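Local structure of metallo-beta-lactamase superfamily protein (Thermus thermophilus, 2ZZI) at residues I50-A55 against L72-H77. The protein probably acts as a metal-dependent hydrolase of the metallo-beta-lactamase superfamily, carrying a dinuclear metal centre that can hold zinc or iron. Residues are numbered along the deposited sequence; the frame is centred on the assembly and turned at random.
With FE (Fe (III) ion), chain C.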
ATOM      1  N   ILE A  50      -1.728   3.647 -10.496  1.00 42.68           N
ATOM      2  CA  ILE A  50      -1.878   2.757  -9.349  1.00 40.87           C
ATOM      3  C   ILE A  50      -0.543   2.555  -8.635  1.00 39.62           C
ATOM      4  O   ILE A  50       0.403   2.041  -9.220  1.00 41.47           O
ATOM      5  CB  ILE A  50      -2.403   1.377  -9.784  1.00 40.60           C
ATOM      6  CG1 ILE A  50      -3.858   1.475 -10.244  1.00 39.68           C
ATOM      7  CG2 ILE A  50      -2.270   0.377  -8.650  1.00 40.30           C
ATOM      8  CD1 ILE A  50      -4.486   0.136 -10.542  1.00 39.45           C
ATOM      9  N   LEU A  51      -0.470   2.969  -7.374  1.00 41.25           N
ATOM     10  CA  LEU A  51       0.721   2.748  -6.548  1.00 42.25           C
ATOM     11  C   LEU A  51       0.525   1.605  -5.548  1.00 42.98           C
ATOM     12  O   LEU A  51      -0.502   1.518  -4.871  1.00 43.13           O
ATOM     13  CB  LEU A  51       1.123   4.024  -5.810  1.00 38.70           C
ATOM     14  CG  LEU A  51       1.911   4.998  -6.676  1.00 41.37           C
ATOM     15  CD1 LEU A  51       1.134   5.293  -7.947  1.00 45.36           C
ATOM     16  CD2 LEU A  51       2.251   6.278  -5.924  1.00 42.19           C
ATOM     17  N   LEU A  52       1.525   0.736  -5.459  1.00 41.88           N
ATOM     18  CA  LEU A  52       1.456  -0.422  -4.585  1.00 40.51           C
ATOM     19  C   LEU A  52       2.516  -0.340  -3.502  1.00 39.52           C
ATOM     20  O   LEU A  52       3.699  -0.203  -3.799  1.00 41.61           O
ATOM     21  CB  LEU A  52       1.644  -1.694  -5.404  1.00 40.95           C
ATOM     22  CG  LEU A  52       0.694  -1.799  -6.596  1.00 39.94           C
ATOM     23  CD1 LEU A  52       0.904  -3.105  -7.340  1.00 38.03           C
ATOM     24  CD2 LEU A  52      -0.739  -1.675  -6.111  1.00 42.38           C
ATOM     25  N   THR A  53       2.089  -0.416  -2.247  1.00 40.81           N
ATOM     26  CA  THR A  53       3.015  -0.381  -1.121  1.00 40.39           C
ATOM     27  C   THR A  53       3.771  -1.698  -1.033  1.00 40.65           C
ATOM     28  O   THR A  53       4.950  -1.721  -0.689  1.00 43.39           O
ATOM     29  CB  THR A  53       2.291  -0.123   0.205  1.00 38.94           C
ATOM     30  OG1 THR A  53       1.226  -1.065   0.354  1.00 41.24           O
ATOM     31  CG2 THR A  53       1.720   1.269   0.234  1.00 36.04           C
ATOM     32  N   HIS A  54       3.074  -2.789  -1.338  1.00 39.99           N
ATOM     33  CA  HIS A  54       3.694  -4.105  -1.497  1.00 42.00           C
ATOM     34  C   HIS A  54       2.798  -4.994  -2.351  1.00 41.34           C
ATOM     35  O   HIS A  54       1.697  -4.595  -2.712  1.00 41.41           O
ATOM     36  CB  HIS A  54       4.043  -4.757  -0.147  1.00 40.70           C
ATOM     37  CG  HIS A  54       2.867  -4.994   0.749  1.00 40.39           C
ATOM     38  ND1 HIS A  54       2.164  -3.970   1.347  1.00 40.35           N
ATOM     39  CD2 HIS A  54       2.292  -6.144   1.177  1.00 41.71           C
ATOM     40  CE1 HIS A  54       1.197  -4.478   2.089  1.00 38.68           C
ATOM     41  NE2 HIS A  54       1.255  -5.794   2.006  1.00 39.67           N
ATOM     42  N   ALA A  55       3.264  -6.190  -2.688  1.00 40.89           N
ATOM     43  CA  ALA A  55       2.590  -6.984  -3.711  1.00 41.64           C
ATOM     44  C   ALA A  55       1.758  -8.117  -3.138  1.00 42.67           C
ATOM     45  O   ALA A  55       1.500  -9.113  -3.823  1.00 42.54           O
ATOM     46  CB  ALA A  55       3.603  -7.527  -4.714  1.00 41.88           C
ATOM     47  N   LEU A  72      -4.095   2.359 -16.713  1.00 41.38           N
ATOM     48  CA  LEU A  72      -3.172   2.988 -15.764  1.00 42.01           C
ATOM     49  C   LEU A  72      -1.840   2.234 -15.669  1.00 42.50           C
ATOM     50  O   LEU A  72      -1.814   1.001 -15.694  1.00 44.04           O
ATOM     51  CB  LEU A  72      -3.800   3.067 -14.370  1.00 42.60           C
ATOM     52  CG  LEU A  72      -5.182   3.696 -14.189  1.00 42.89           C
ATOM     53  CD1 LEU A  72      -5.570   3.633 -12.724  1.00 41.89           C
ATOM     54  CD2 LEU A  72      -5.221   5.134 -14.690  1.00 41.45           C
ATOM     55  N   PRO A  73      -0.725   2.971 -15.560  1.00 40.83           N
ATOM     56  CA  PRO A  73       0.532   2.307 -15.271  1.00 40.91           C
ATOM     57  C   PRO A  73       0.531   1.864 -13.813  1.00 40.64           C
ATOM     58  O   PRO A  73      -0.149   2.475 -12.986  1.00 39.98           O
ATOM     59  CB  PRO A  73       1.565   3.415 -15.487  1.00 39.20           C
ATOM     60  CG  PRO A  73       0.842   4.655 -15.173  1.00 41.55           C
ATOM     61  CD  PRO A  73      -0.579   4.433 -15.627  1.00 41.22           C
ATOM     62  N   VAL A  74       1.279   0.810 -13.501  1.00 40.03           N
ATOM     63  CA  VAL A  74       1.326   0.276 -12.146  1.00 39.43           C
ATOM     64  C   VAL A  74       2.729   0.378 -11.545  1.00 41.22           C
ATOM     65  O   VAL A  74       3.663  -0.272 -12.013  1.00 40.47           O
ATOM     66  CB  VAL A  74       0.875  -1.196 -12.119  1.00 38.12           C
ATOM     67  CG1 VAL A  74       0.987  -1.755 -10.719  1.00 40.30           C
ATOM     68  CG2 VAL A  74      -0.549  -1.331 -12.643  1.00 39.21           C
ATOM     69  N   TYR A  75       2.870   1.197 -10.507  1.00 41.82           N
ATOM     70  CA  TYR A  75       4.138   1.339  -9.803  1.00 40.77           C
ATOM     71  C   TYR A  75       4.291   0.335  -8.660  1.00 41.38           C
ATOM     72  O   TYR A  75       3.436   0.238  -7.781  1.00 38.09           O
ATOM     73  CB  TYR A  75       4.290   2.756  -9.264  1.00 41.25           C
ATOM     74  CG  TYR A  75       4.555   3.774 -10.336  1.00 42.57           C
ATOM     75  CD1 TYR A  75       5.853   4.139 -10.665  1.00 40.21           C
ATOM     76  CD2 TYR A  75       3.508   4.368 -11.030  1.00 43.66           C
ATOM     77  CE1 TYR A  75       6.102   5.069 -11.649  1.00 39.36           C
ATOM     78  CE2 TYR A  75       3.749   5.304 -12.018  1.00 41.35           C
ATOM     79  CZ  TYR A  75       5.049   5.647 -12.323  1.00 41.83           C
ATOM     80  OH  TYR A  75       5.302   6.573 -13.306  1.00 43.87           O
ATOM     81  N   LEU A  76       5.400  -0.397  -8.681  1.00 43.16           N
ATOM     82  CA  LEU A  76       5.719  -1.377  -7.649  1.00 41.64           C
ATOM     83  C   LEU A  76       7.227  -1.506  -7.503  1.00 39.63           C
ATOM     84  O   LEU A  76       7.955  -1.466  -8.491  1.00 39.89           O
ATOM     85  CB  LEU A  76       5.126  -2.743  -8.003  1.00 42.29           C
ATOM     86  CG  LEU A  76       5.520  -3.914  -7.097  1.00 42.15           C
ATOM     87  CD1 LEU A  76       4.826  -3.817  -5.748  1.00 40.19           C
ATOM     88  CD2 LEU A  76       5.219  -5.246  -7.767  1.00 39.32           C
ATOM     89  N   HIS A  77       7.694  -1.662  -6.268  1.00 41.46           N
ATOM     90  CA  HIS A  77       9.105  -1.921  -6.022  1.00 40.03           C
ATOM     91  C   HIS A  77       9.478  -3.300  -6.542  1.00 39.50           C
ATOM     92  O   HIS A  77       8.881  -4.298  -6.147  1.00 41.03           O
ATOM     93  CB  HIS A  77       9.427  -1.833  -4.533  1.00 39.44           C
ATOM     94  CG  HIS A  77      10.890  -1.712  -4.245  1.00 41.74           C
ATOM     95  ND1 HIS A  77      11.774  -2.753  -4.429  1.00 39.06           N
ATOM     96  CD2 HIS A  77      11.628  -0.666  -3.801  1.00 40.71           C
ATOM     97  CE1 HIS A  77      12.991  -2.356  -4.106  1.00 39.29           C
ATOM     98  NE2 HIS A  77      12.930  -1.094  -3.721  1.00 39.76           N
TER
HETATM   99 FE    FE C 208       0.713  -7.408   3.486  1.00 36.08          FE
HETATM  100  O   HOH W   1      -0.646  -8.367   3.272  1.00 19.96           O
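Ile50 pairs with Val74 and Leu51 with Tyr75 as parallel neighbours in a mixed sheet. Three backbone hydrogen bonds set the register. Ile50 N donates to Pro73 O (3.2 Å), Tyr75 N to Ile50 O (2.9 Å), and Leu52 N to Tyr75 O (3.0 Å). The largely helical link gives a beta-alpha-beta crossover. Its helix 63-70 covers the face bearing Ile50 and Val74.

On that face Ile50 CG1 meets Leu72 CD1 at 3.7 Å, the side chains crossing nearly at right angles. Leu52 CD1 touches Val74 CG1 at 3.6 Å. Leu76 has CG anti to its own N (chi1 173°), which brings CD1 against Leu52 CB (3.8 Å) and Ala55 CB (4.0 Å). Tyr84 of helix 81-92 also packs on all three. On the other face Leu51 and Tyr75 lie side by side, CD1 against CD2.

His54 CB points away from residues 72-77, and NE2 binds iron at 2.3 Å. His56, His125 and Asp144 bind the same iron. ND1 donates to Thr53 OG1, tilted from the ring plane, which probably helps set the imidazole's rotation. Asp28 also bonds OG1. Apolar packing of Leu52 and Ala55 on Leu76 flanks the loop carrying this iron ligand and probably helps hold it.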